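Local coordinates for enolase from the environmental genome shotgun sequencing of the Sargasso Sea (PDB 2QGY), which is of unknown function but binds magnesium and, as a member of the mandelate racemase/muconate lactonizing branch of the enolase superfamily, probably acts on a carboxylate substrate, at residues R72-I77 / Y86-L91; E227-E232 / T238-T243; E291-G296 / S320-E325; K338-L343 / S370-Y375. One frame throughout, in Å; residues are numbered along the deposited sequence.

Interaction 1: R72-I77 / Y86-L91; sequences REISNI and YNKISL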
loop_
_atom_site.group_PDB
_atom_site.type_symbol
_atom_site.label_atom_id
_atom_site.label_comp_id
_atom_site.label_asym_id
_atom_site.label_seq_id
_atom_site.Cartn_x
_atom_site.Cartn_y
_atom_site.Cartn_z
ATOM N N ARG A 72 -5.575 -6.154 -18.949
ATOM C CA ARG A 72 -6.831 -6.218 -19.698
ATOM C C ARG A 72 -7.341 -4.814 -19.974
ATOM O O ARG A 72 -7.770 -4.500 -21.098
ATOM C CB ARG A 72 -7.882 -7.008 -18.930
ATOM C CG ARG A 72 -7.679 -8.511 -18.932
ATOM C CD ARG A 72 -8.883 -9.203 -18.287
ATOM N NE ARG A 72 -8.632 -10.626 -18.064
ATOM C CZ ARG A 72 -9.256 -11.377 -17.153
ATOM N NH1 ARG A 72 -10.165 -10.846 -16.341
ATOM N NH2 ARG A 72 -8.957 -12.666 -17.042
ATOM N N GLU A 73 -7.281 -3.961 -18.960
ATOM C CA GLU A 73 -7.766 -2.592 -19.106
ATOM C C GLU A 73 -6.955 -1.784 -20.116
ATOM O O GLU A 73 -7.502 -1.009 -20.887
ATOM C CB GLU A 73 -7.806 -1.900 -17.735
ATOM C CG GLU A 73 -8.320 -0.464 -17.762
ATOM C CD GLU A 73 -9.802 -0.334 -18.163
ATOM O OE1 GLU A 73 -10.539 -1.349 -18.209
ATOM O OE2 GLU A 73 -10.232 0.812 -18.417
ATOM N N ILE A 74 -5.648 -1.973 -20.127
ATOM C CA ILE A 74 -4.799 -1.177 -21.002
ATOM C C ILE A 74 -4.557 -1.780 -22.390
ATOM O O ILE A 74 -4.042 -1.086 -23.263
ATOM C CB ILE A 74 -3.445 -0.878 -20.340
ATOM C CG1 ILE A 74 -2.632 -2.174 -20.214
ATOM C CG2 ILE A 74 -3.676 -0.193 -18.981
ATOM C CD1 ILE A 74 -1.136 -1.980 -20.098
ATOM N N SER A 75 -4.926 -3.048 -22.588
ATOM C CA SER A 75 -4.537 -3.790 -23.810
ATOM C C SER A 75 -5.220 -3.316 -25.101
ATOM O O SER A 75 -4.742 -3.617 -26.207
ATOM C CB SER A 75 -4.751 -5.298 -23.636
ATOM O OG SER A 75 -6.121 -5.597 -23.441
ATOM N N ASN A 76 -6.327 -2.592 -24.956
ATOM C CA ASN A 76 -7.120 -2.124 -26.102
ATOM C C ASN A 76 -6.862 -0.654 -26.447
ATOM O O ASN A 76 -7.476 -0.111 -27.371
ATOM C CB ASN A 76 -8.622 -2.362 -25.847
ATOM C CG ASN A 76 -9.026 -2.127 -24.377
ATOM O OD1 ASN A 76 -8.175 -1.923 -23.505
ATOM N ND2 ASN A 76 -10.331 -2.162 -24.106
ATOM N N ILE A 77 -5.961 -0.020 -25.691
ATOM C CA ILE A 77 -5.593 1.371 -25.920
ATOM C C ILE A 77 -4.711 1.417 -27.167
ATOM O O ILE A 77 -3.567 0.967 -27.140
ATOM C CB ILE A 77 -4.853 1.993 -24.693
ATOM C CG1 ILE A 77 -5.746 1.960 -23.434
ATOM C CG2 ILE A 77 -4.371 3.400 -25.020
ATOM C CD1 ILE A 77 -5.163 2.670 -22.199
ATOM N N TYR A 86 1.221 5.573 -17.713
ATOM C CA TYR A 86 1.446 6.221 -16.397
ATOM C C TYR A 86 0.243 7.071 -16.027
ATOM O O TYR A 86 -0.299 6.980 -14.906
ATOM C CB TYR A 86 2.690 7.103 -16.459
ATOM C CG TYR A 86 3.033 7.794 -15.150
ATOM C CD1 TYR A 86 3.918 7.203 -14.239
ATOM C CD2 TYR A 86 2.477 9.041 -14.818
ATOM C CE1 TYR A 86 4.239 7.830 -13.040
ATOM C CE2 TYR A 86 2.818 9.680 -13.592
ATOM C CZ TYR A 86 3.707 9.063 -12.735
ATOM O OH TYR A 86 4.069 9.664 -11.533
ATOM N N ASN A 87 -0.214 7.867 -16.996
ATOM C CA ASN A 87 -1.404 8.702 -16.813
ATOM C C ASN A 87 -2.675 7.921 -16.521
ATOM O O ASN A 87 -3.502 8.332 -15.682
ATOM C CB ASN A 87 -1.589 9.654 -18.021
ATOM C CG ASN A 87 -0.503 10.700 -18.094
ATOM O OD1 ASN A 87 0.153 11.004 -17.087
ATOM N ND2 ASN A 87 -0.313 11.288 -19.277
ATOM N N LYS A 88 -2.841 6.786 -17.194
ATOM C CA LYS A 88 -4.001 5.940 -16.977
ATOM C C LYS A 88 -3.974 5.340 -15.568
ATOM O O LYS A 88 -4.996 5.290 -14.895
ATOM C CB LYS A 88 -4.023 4.820 -18.006
ATOM C CG LYS A 88 -5.088 3.746 -17.783
ATOM C CD LYS A 88 -6.474 4.240 -18.164
ATOM C CE LYS A 88 -7.470 3.088 -18.136
ATOM N NZ LYS A 88 -8.720 3.418 -18.889
ATOM N N ILE A 89 -2.808 4.845 -15.161
ATOM C CA ILE A 89 -2.627 4.360 -13.784
ATOM C C ILE A 89 -3.011 5.439 -12.761
ATOM O O ILE A 89 -3.750 5.159 -11.813
ATOM C CB ILE A 89 -1.164 3.838 -13.516
ATOM C CG1 ILE A 89 -0.914 2.533 -14.268
ATOM C CG2 ILE A 89 -0.901 3.612 -11.979
ATOM C CD1 ILE A 89 -1.973 1.421 -14.004
ATOM N N SER A 90 -2.493 6.650 -12.946
ATOM C CA SER A 90 -2.804 7.753 -12.061
ATOM C C SER A 90 -4.319 7.954 -11.970
ATOM O O SER A 90 -4.852 8.099 -10.869
ATOM C CB SER A 90 -2.128 9.045 -12.510
ATOM O OG SER A 90 -0.715 8.884 -12.575
ATOM N N LEU A 91 -5.006 7.928 -13.114
ATOM C CA LEU A 91 -6.467 8.123 -13.158
ATOM C C LEU A 91 -7.240 7.018 -12.419
ATOM O O LEU A 91 -8.053 7.297 -11.544
ATOM C CB LEU A 91 -6.963 8.249 -14.608
ATOM C CG LEU A 91 -8.485 8.138 -14.828
ATOM C CD1 LEU A 91 -9.237 9.385 -14.342
ATOM C CD2 LEU A 91 -8.834 7.831 -16.313
#
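Glu73 and Lys88 meet with their side chains crossing at about a right angle, and the crossing ends in a salt bridge, Lys88 NZ donating to Glu73 OE2 at 3.0 Å. The ammonium group approaches OE2 on its anti lone pair, away from the other carboxylate oxygen. Each chain starts with CG anti to the backbone N, then turns at chi2 (66° in Glu73, 75° in Lys88), and the two turns bring the ends across each other. Lys88 CE lies 3.7 Å from Glu73 CG, so the two chains also touch through their methylenes where they cross. Nearer the backbone, Lys88 CG comes to 4.4 Å from CG2 of the buried Ile74. The contact joins the C-terminal end of helix 60-74 to helix 82-93, two helices of the N-terminal capping domain characteristic of the enolase superfamily. Ile74 also packs on Ile108 of helix 99-120 and on Leu13 of the domain's sheet, while Phe58 of the second subunit packs on Glu73. A type I turn runs from Ile74 to Ile77, and near it Ser75 OG donates to Arg72 O at 3.1 Å, approaching from above the carbonyl plane. On helix 82-93, Tyr86 OH is hydrogen-bonded to Asp284 of the barrel helix 282-294.

Interaction 2: E227-E232 / T238-T243; sequences EPVDGE and TEIKNT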
loop_
_atom_site.group_PDB
_atom_site.type_symbol
_atom_site.label_atom_id
_atom_site.label_comp_id
_atom_site.label_asym_id
_atom_site.label_seq_id
_atom_site.Cartn_x
_atom_site.Cartn_y
_atom_site.Cartn_z
ATOM N N GLU A 227 17.340 1.735 7.483
ATOM C CA GLU A 227 16.113 1.503 8.231
ATOM C C GLU A 227 16.317 1.404 9.763
ATOM O O GLU A 227 15.864 0.460 10.387
ATOM C CB GLU A 227 15.391 0.268 7.704
ATOM C CG GLU A 227 14.910 0.421 6.268
ATOM C CD GLU A 227 13.576 -0.225 6.098
ATOM O OE1 GLU A 227 13.578 -1.473 6.035
ATOM O OE2 GLU A 227 12.531 0.503 6.099
ATOM N N PRO A 228 16.927 2.438 10.378
ATOM C CA PRO A 228 17.107 2.404 11.845
ATOM C C PRO A 228 15.743 2.546 12.529
ATOM O O PRO A 228 15.574 2.109 13.678
ATOM C CB PRO A 228 18.004 3.617 12.145
ATOM C CG PRO A 228 17.780 4.570 10.970
ATOM C CD PRO A 228 17.419 3.685 9.758
ATOM N N VAL A 229 14.794 3.153 11.816
ATOM C CA VAL A 229 13.419 3.294 12.300
ATOM C C VAL A 229 12.440 3.110 11.137
ATOM O O VAL A 229 12.839 3.140 9.987
ATOM C CB VAL A 229 13.165 4.657 12.998
ATOM C CG1 VAL A 229 14.126 4.834 14.213
ATOM C CG2 VAL A 229 13.340 5.796 12.047
ATOM N N ASP A 230 11.158 2.983 11.453
ATOM C CA ASP A 230 10.156 2.769 10.410
ATOM C C ASP A 230 10.161 3.937 9.418
ATOM O O ASP A 230 10.190 5.091 9.818
ATOM C CB ASP A 230 8.755 2.610 11.019
ATOM C CG ASP A 230 7.776 2.001 10.036
ATOM O OD1 ASP A 230 7.338 2.728 9.128
ATOM O OD2 ASP A 230 7.430 0.804 10.188
ATOM N N GLY A 231 10.105 3.629 8.119
ATOM C CA GLY A 231 10.213 4.666 7.085
ATOM C C GLY A 231 9.062 5.658 7.108
ATOM O O GLY A 231 9.174 6.753 6.580
ATOM N N GLU A 232 7.947 5.260 7.700
ATOM C CA GLU A 232 6.807 6.163 7.826
ATOM C C GLU A 232 6.885 7.066 9.052
ATOM O O GLU A 232 6.139 8.042 9.150
ATOM C CB GLU A 232 5.489 5.401 7.830
ATOM C CG GLU A 232 5.156 4.814 6.470
ATOM C CD GLU A 232 3.767 4.242 6.447
ATOM O OE1 GLU A 232 2.801 5.011 6.273
ATOM O OE2 GLU A 232 3.647 3.018 6.599
ATOM N N THR A 238 14.230 11.737 11.307
ATOM C CA THR A 238 14.940 12.999 11.450
ATOM C C THR A 238 15.721 12.987 12.763
ATOM O O THR A 238 16.874 13.375 12.795
ATOM C CB THR A 238 14.015 14.220 11.336
ATOM O OG1 THR A 238 13.139 14.277 12.478
ATOM C CG2 THR A 238 13.195 14.176 10.008
ATOM N N GLU A 239 15.100 12.510 13.828
ATOM C CA GLU A 239 15.767 12.457 15.130
ATOM C C GLU A 239 17.079 11.631 15.063
ATOM O O GLU A 239 18.128 12.067 15.550
ATOM C CB GLU A 239 14.817 11.906 16.174
ATOM C CG GLU A 239 15.500 11.527 17.470
ATOM C CD GLU A 239 14.511 11.173 18.537
ATOM O OE1 GLU A 239 13.347 11.635 18.425
ATOM O OE2 GLU A 239 14.908 10.462 19.490
ATOM N N ILE A 240 17.015 10.459 14.445
ATOM C CA ILE A 240 18.206 9.615 14.251
ATOM C C ILE A 240 19.263 10.282 13.411
ATOM O O ILE A 240 20.448 10.299 13.787
ATOM C CB ILE A 240 17.871 8.240 13.593
ATOM C CG1 ILE A 240 17.095 7.348 14.569
ATOM C CG2 ILE A 240 19.175 7.547 13.087
ATOM C CD1 ILE A 240 17.908 6.742 15.706
ATOM N N LYS A 241 18.860 10.817 12.263
ATOM C CA LYS A 241 19.823 11.446 11.355
ATOM C C LYS A 241 20.524 12.603 12.056
ATOM O O LYS A 241 21.720 12.828 11.835
ATOM C CB LYS A 241 19.128 11.933 10.082
ATOM C CG LYS A 241 19.991 12.785 9.187
ATOM C CD LYS A 241 19.348 12.999 7.835
ATOM C CE LYS A 241 19.812 14.301 7.176
ATOM N NZ LYS A 241 21.256 14.418 6.934
ATOM N N ASN A 242 19.790 13.300 12.918
ATOM C CA ASN A 242 20.300 14.490 13.618
ATOM C C ASN A 242 21.209 14.152 14.797
ATOM O O ASN A 242 22.018 14.992 15.223
ATOM C CB ASN A 242 19.141 15.379 14.109
ATOM C CG ASN A 242 18.310 16.001 12.950
ATOM O OD1 ASN A 242 18.742 16.041 11.785
ATOM N ND2 ASN A 242 17.118 16.491 13.283
ATOM N N THR A 243 21.074 12.941 15.312
ATOM C CA THR A 243 21.769 12.495 16.514
ATOM C C THR A 243 23.109 11.882 16.178
ATOM O O THR A 243 24.076 12.050 16.931
ATOM C CB THR A 243 20.890 11.532 17.327
ATOM O OG1 THR A 243 19.671 12.205 17.649
ATOM C CG2 THR A 243 21.571 11.074 18.650
#
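Pro228 supplies the ring at this contact, and its corner atom CG meets Ile240 CG2 at 3.9 Å, the two side chains passing at a slant. The other branch of the isoleucine serves the next residue of the loop: Ile240 CG1 and Val229 CG1 reach toward each other tip to tip, also 3.9 Å apart. Ile240 can straddle the two because its branches diverge, CG2 lying opposite the backbone N while CG1 lies opposite the carbonyl carbon (chi1 -70°). All three residues are buried. Farther along the loop, the carboxylate of Asp230 folds back in an Asx turn: its OD1 accepts from Glu232 N at 3.0 Å through the anti lone pair, with an N-H...O angle of 163°. Arg97 of the second subunit forms salt bridges with Asp230 and Glu232, tying this turn into the dimer. The loop follows strand 224-226, whose Glu226 binds the magnesium ion together with Asp200 and Glu252; the side chain of Pro228 is about 9 Å from the metal. The contact lies within one beta-alpha unit of the barrel, between the loop after strand 224-226 and helix 234-243, and Pro228 and Ile240 both pack on Val248 of strand 248-250.

Interaction 3: E291-G296 / S320-E325; sequences EASNNG and SIPNSE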
loop_
_atom_site.group_PDB
_atom_site.type_symbol
_atom_site.label_atom_id
_atom_site.label_comp_id
_atom_site.label_asym_id
_atom_site.label_seq_id
_atom_site.Cartn_x
_atom_site.Cartn_y
_atom_site.Cartn_z
ATOM N N GLU A 291 14.855 14.994 -8.074
ATOM C CA GLU A 291 14.564 15.848 -6.922
ATOM C C GLU A 291 15.552 15.619 -5.785
ATOM O O GLU A 291 16.004 16.582 -5.155
ATOM C CB GLU A 291 13.113 15.660 -6.451
ATOM C CG GLU A 291 12.109 16.007 -7.548
ATOM C CD GLU A 291 10.671 15.764 -7.155
ATOM O OE1 GLU A 291 10.363 15.743 -5.945
ATOM O OE2 GLU A 291 9.828 15.603 -8.077
ATOM N N ALA A 292 15.862 14.351 -5.487
ATOM C CA ALA A 292 16.817 14.021 -4.428
ATOM C C ALA A 292 18.175 14.684 -4.730
ATOM O O ALA A 292 18.810 15.302 -3.856
ATOM C CB ALA A 292 16.981 12.503 -4.330
ATOM N N SER A 293 18.595 14.561 -5.978
ATOM C CA SER A 293 19.875 15.108 -6.424
ATOM C C SER A 293 19.995 16.605 -6.095
ATOM O O SER A 293 21.028 17.053 -5.570
ATOM C CB SER A 293 20.085 14.854 -7.917
ATOM O OG SER A 293 21.369 15.311 -8.348
ATOM N N ASN A 294 18.930 17.350 -6.385
ATOM C CA ASN A 294 18.868 18.799 -6.146
ATOM C C ASN A 294 18.944 19.137 -4.673
ATOM O O ASN A 294 19.245 20.275 -4.286
ATOM C CB ASN A 294 17.590 19.365 -6.751
ATOM C CG ASN A 294 17.583 19.252 -8.254
ATOM O OD1 ASN A 294 18.648 19.157 -8.854
ATOM N ND2 ASN A 294 16.388 19.233 -8.872
ATOM N N ASN A 295 18.704 18.121 -3.854
ATOM C CA ASN A 295 18.724 18.261 -2.415
ATOM C C ASN A 295 19.845 17.514 -1.716
ATOM O O ASN A 295 19.796 17.325 -0.500
ATOM C CB ASN A 295 17.342 17.892 -1.871
ATOM C CG ASN A 295 16.310 18.929 -2.222
ATOM O OD1 ASN A 295 16.186 19.925 -1.530
ATOM N ND2 ASN A 295 15.584 18.726 -3.329
ATOM N N GLY A 296 20.860 17.104 -2.480
ATOM C CA GLY A 296 22.034 16.454 -1.920
ATOM C C GLY A 296 21.839 15.029 -1.428
ATOM O O GLY A 296 22.653 14.531 -0.656
ATOM N N SER A 320 22.154 5.916 -15.428
ATOM C CA SER A 320 21.558 7.056 -16.097
ATOM C C SER A 320 21.331 8.248 -15.169
ATOM O O SER A 320 20.923 9.304 -15.624
ATOM C CB SER A 320 20.243 6.655 -16.764
ATOM O OG SER A 320 19.170 6.685 -15.844
ATOM N N ILE A 321 21.614 8.089 -13.874
ATOM C CA ILE A 321 21.427 9.212 -12.922
ATOM C C ILE A 321 22.765 9.682 -12.309
ATOM O O ILE A 321 23.647 8.865 -12.069
ATOM C CB ILE A 321 20.382 8.891 -11.809
ATOM C CG1 ILE A 321 20.802 7.635 -11.031
ATOM C CG2 ILE A 321 18.992 8.712 -12.411
ATOM C CD1 ILE A 321 20.060 7.423 -9.695
ATOM N N PRO A 322 22.916 11.006 -12.059
ATOM C CA PRO A 322 24.181 11.521 -11.521
ATOM C C PRO A 322 24.350 11.286 -10.031
ATOM O O PRO A 322 25.484 11.381 -9.531
ATOM C CB PRO A 322 24.094 13.022 -11.797
ATOM C CG PRO A 322 22.647 13.329 -11.766
ATOM C CD PRO A 322 21.943 12.086 -12.292
ATOM N N ASN A 323 23.253 10.958 -9.331
ATOM C CA ASN A 323 23.299 10.754 -7.862
ATOM C C ASN A 323 22.988 9.316 -7.416
ATOM O O ASN A 323 22.325 9.096 -6.406
ATOM C CB ASN A 323 22.362 11.721 -7.134
ATOM C CG ASN A 323 20.911 11.465 -7.446
ATOM O OD1 ASN A 323 20.573 11.097 -8.570
ATOM N ND2 ASN A 323 20.033 11.684 -6.460
ATOM N N SER A 324 23.443 8.338 -8.193
ATOM C CA SER A 324 23.324 6.950 -7.797
ATOM C C SER A 324 24.338 6.633 -6.700
ATOM O O SER A 324 25.486 7.118 -6.740
ATOM C CB SER A 324 23.586 6.052 -9.000
ATOM O OG SER A 324 24.936 6.170 -9.403
ATOM N N GLU A 325 23.918 5.837 -5.723
ATOM C CA GLU A 325 24.863 5.223 -4.813
ATOM C C GLU A 325 25.076 3.812 -5.342
ATOM O O GLU A 325 24.543 3.467 -6.394
ATOM C CB GLU A 325 24.326 5.185 -3.372
ATOM C CG GLU A 325 25.006 6.159 -2.456
ATOM C CD GLU A 325 26.457 5.789 -2.150
ATOM O OE1 GLU A 325 27.085 6.522 -1.370
ATOM O OE2 GLU A 325 26.976 4.771 -2.662
#
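Asn323 ND2, tucked against the helix at Ala292 and Ser293, is held by two backbone carbonyls: it donates to Ile297 O and, more weakly, to Ser289 O. Its approach to Ser293 N, 3.3 Å away, brings two donors together and is no bond. Across the two segments the amide makes van der Waals contacts: Ser293 CB lies 3.5 Å from both Asn323 CG and ND2, and Ala292 CB sits 3.8 Å from ND2. A chi1 of 66° sets CG of Asn323 between the backbone N and the carbonyl carbon, and from there the amide lies against Ser293 CB. Beside it, Pro322 CG touches Ser293 OG at 4.2 Å. The arrangement lies in the C-terminal barrel, where the loop from helix 309-320 to strand 327-329 passes the end of helix 282-294. That helix closes in a Schellman motif, with Gly296 at positive phi as the C-prime residue; Gly296 N bonds to Ser293 O at 3.1 Å and Ile297 N to Ala292 O. The carbonyl taken by Asn323, that of Ile297, belongs to the residue that follows Gly296. Asn295 ND2 adds a nearly straight bond to Glu291 O, 2.8 Å long. Backbone bonds from Asn323 and Glu325 to Ile299 hold the loop alongside strand 298-299.

Interaction 4: K338-L343 / S370-Y375; sequences KKFCEL and SELSIY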
loop_
_atom_site.group_PDB
_atom_site.type_symbol
_atom_site.label_atom_id
_atom_site.label_comp_id
_atom_site.label_asym_id
_atom_site.label_seq_id
_atom_site.Cartn_x
_atom_site.Cartn_y
_atom_site.Cartn_z
ATOM N N LYS A 338 20.811 -17.348 -13.315
ATOM C CA LYS A 338 21.467 -17.848 -14.525
ATOM C C LYS A 338 20.844 -19.136 -15.068
ATOM O O LYS A 338 21.012 -19.463 -16.251
ATOM C CB LYS A 338 22.951 -18.034 -14.277
ATOM C CG LYS A 338 23.712 -16.703 -14.231
ATOM C CD LYS A 338 25.192 -16.935 -14.125
ATOM C CE LYS A 338 25.943 -15.644 -14.370
ATOM N NZ LYS A 338 27.386 -15.841 -14.028
ATOM N N LYS A 339 20.138 -19.866 -14.218
ATOM C CA LYS A 339 19.438 -21.085 -14.668
ATOM C C LYS A 339 18.464 -20.799 -15.804
ATOM O O LYS A 339 18.292 -21.627 -16.711
ATOM C CB LYS A 339 18.693 -21.770 -13.525
ATOM C CG LYS A 339 19.558 -22.400 -12.451
ATOM C CD LYS A 339 18.653 -22.898 -11.322
ATOM C CE LYS A 339 19.459 -23.574 -10.215
ATOM N NZ LYS A 339 19.984 -24.882 -10.665
ATOM N N PHE A 340 17.805 -19.641 -15.763
ATOM C CA PHE A 340 16.794 -19.344 -16.774
ATOM C C PHE A 340 17.097 -18.079 -17.592
ATOM O O PHE A 340 16.406 -17.801 -18.549
ATOM C CB PHE A 340 15.395 -19.267 -16.127
ATOM C CG PHE A 340 15.267 -18.146 -15.117
ATOM C CD1 PHE A 340 14.915 -16.860 -15.528
ATOM C CD2 PHE A 340 15.519 -18.386 -13.774
ATOM C CE1 PHE A 340 14.806 -15.829 -14.589
ATOM C CE2 PHE A 340 15.409 -17.366 -12.824
ATOM C CZ PHE A 340 15.053 -16.084 -13.244
ATOM N N CYS A 341 18.117 -17.311 -17.212
ATOM C CA CYS A 341 18.391 -16.042 -17.909
ATOM C C CYS A 341 19.869 -15.956 -18.258
ATOM O O CYS A 341 20.709 -16.193 -17.405
ATOM C CB CYS A 341 18.008 -14.830 -17.029
ATOM S SG CYS A 341 18.278 -13.185 -17.784
ATOM N N GLU A 342 20.171 -15.616 -19.511
ATOM C CA GLU A 342 21.545 -15.266 -19.893
ATOM C C GLU A 342 21.728 -13.811 -19.494
ATOM O O GLU A 342 21.371 -12.891 -20.231
ATOM C CB GLU A 342 21.770 -15.515 -21.399
ATOM C CG GLU A 342 21.686 -17.003 -21.759
ATOM C CD GLU A 342 21.617 -17.322 -23.273
ATOM O OE1 GLU A 342 21.237 -18.473 -23.587
ATOM O OE2 GLU A 342 21.915 -16.456 -24.148
ATOM N N LEU A 343 22.230 -13.601 -18.281
ATOM C CA LEU A 343 22.169 -12.270 -17.656
ATOM C C LEU A 343 22.780 -11.176 -18.514
ATOM O O LEU A 343 23.840 -11.383 -19.112
ATOM C CB LEU A 343 22.850 -12.271 -16.285
ATOM C CG LEU A 343 22.346 -13.277 -15.255
ATOM C CD1 LEU A 343 23.078 -13.058 -13.932
ATOM C CD2 LEU A 343 20.841 -13.176 -15.061
ATOM N N SER A 370 9.442 -21.745 -16.523
ATOM C CA SER A 370 8.216 -22.469 -16.194
ATOM C C SER A 370 8.482 -23.623 -15.227
ATOM O O SER A 370 7.686 -23.853 -14.310
ATOM C CB SER A 370 7.525 -23.005 -17.474
ATOM O OG SER A 370 7.073 -21.950 -18.321
ATOM N N GLU A 371 9.581 -24.354 -15.434
ATOM C CA GLU A 371 9.860 -25.541 -14.632
ATOM C C GLU A 371 10.072 -25.127 -13.191
ATOM O O GLU A 371 9.730 -25.858 -12.272
ATOM C CB GLU A 371 11.120 -26.231 -15.137
ATOM C CG GLU A 371 11.386 -27.613 -14.546
ATOM C CD GLU A 371 12.583 -28.308 -15.226
ATOM O OE1 GLU A 371 13.088 -27.784 -16.272
ATOM O OE2 GLU A 371 13.012 -29.372 -14.705
ATOM N N LEU A 372 10.641 -23.937 -13.027
ATOM C CA LEU A 372 10.968 -23.380 -11.714
ATOM C C LEU A 372 9.779 -22.689 -11.057
ATOM O O LEU A 372 9.911 -22.190 -9.933
ATOM C CB LEU A 372 12.114 -22.372 -11.876
ATOM C CG LEU A 372 13.474 -22.907 -12.324
ATOM C CD1 LEU A 372 14.420 -21.755 -12.653
ATOM C CD2 LEU A 372 14.101 -23.825 -11.259
ATOM N N SER A 373 8.633 -22.660 -11.744
ATOM C CA SER A 373 7.477 -21.889 -11.277
ATOM C C SER A 373 6.405 -22.726 -10.610
ATOM O O SER A 373 6.164 -23.886 -10.997
ATOM C CB SER A 373 6.885 -21.069 -12.435
ATOM O OG SER A 373 7.857 -20.112 -12.864
ATOM N N ILE A 374 5.797 -22.125 -9.587
ATOM C CA ILE A 374 4.704 -22.692 -8.810
ATOM C C ILE A 374 3.356 -22.244 -9.408
ATOM O O ILE A 374 2.333 -22.915 -9.237
ATOM C CB ILE A 374 4.840 -22.286 -7.290
ATOM C CG1 ILE A 374 3.892 -23.092 -6.384
ATOM C CG2 ILE A 374 4.637 -20.804 -7.055
ATOM C CD1 ILE A 374 4.241 -24.568 -6.349
ATOM N N TYR A 375 3.359 -21.119 -10.127
ATOM C CA TYR A 375 2.135 -20.560 -10.701
ATOM C C TYR A 375 2.472 -19.820 -11.979
ATOM O O TYR A 375 3.573 -19.286 -12.140
ATOM C CB TYR A 375 1.417 -19.625 -9.709
ATOM C CG TYR A 375 1.030 -20.290 -8.402
ATOM C CD1 TYR A 375 0.251 -21.456 -8.389
ATOM C CD2 TYR A 375 1.445 -19.761 -7.175
ATOM C CE1 TYR A 375 -0.085 -22.089 -7.196
ATOM C CE2 TYR A 375 1.106 -20.388 -5.973
ATOM C CZ TYR A 375 0.343 -21.547 -5.996
ATOM O OH TYR A 375 0.003 -22.167 -4.814
#
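Leu372 CD1 meets the ring of Phe340 at CD2, 3.7 Å away, in an oblique approach between two side chains that slant past each other. The same methyl also comes to 4.4 Å from Lys339 CB, so one branch of the leucine settles against two consecutive residues of segment 338-343. Lys339 meets it with CB, the base of an exposed side chain, whereas the phenyl ring is buried. With chi1 at -65°, CG of Leu372 lies opposite its carbonyl carbon, and CD1 is carried to the ring.

In the next shell, the ring of Phe340 packs on Ile368 and Leu369 of helix 366-371, while its backbone is hydrogen-bonded to His365. The same histidine serves a second residue of segment 338-343, since Glu342 OE1 is hydrogen-bonded to His365 NE2. Leu372 sits just past the end of helix 366-371, between two residues joined by a backbone bond: Ser373 N returns to Ser370 O at 3.0 Å.

Directly afterwards the chain enters strand 373-379, where Ile374 and Tyr375 both face Ile20 in a classic beta bulge. The contact thus joins the segment between helix 334-338 and strand 345-348 to the corner at which the chain leaves helix 366-371 and becomes an edge strand, within this chain, of the four-stranded antiparallel sheet, paired with strand 13-21.

The four contacts follow one another along the chain without overlap. Interaction 1 belongs to the N-terminal capping domain, about 29 Å from interactions 3 and 4, centre to centre. Interactions 2 and 3 belong to the barrel, their centres about 20 Å apart and their nearest atoms about 8 Å. Each of these two sets a barrel helix against a loop leading to or from a strand; interaction 2 lies directly after a metal-binding strand. Interaction 4 is on the opposite side of the chain's centre from both, with centres about 38 Å from interaction 2 and about 34 Å from interaction 3. It lies where the chain enters strand 373-379, which pairs with strand 13-21 in the N-terminal domain's sheet.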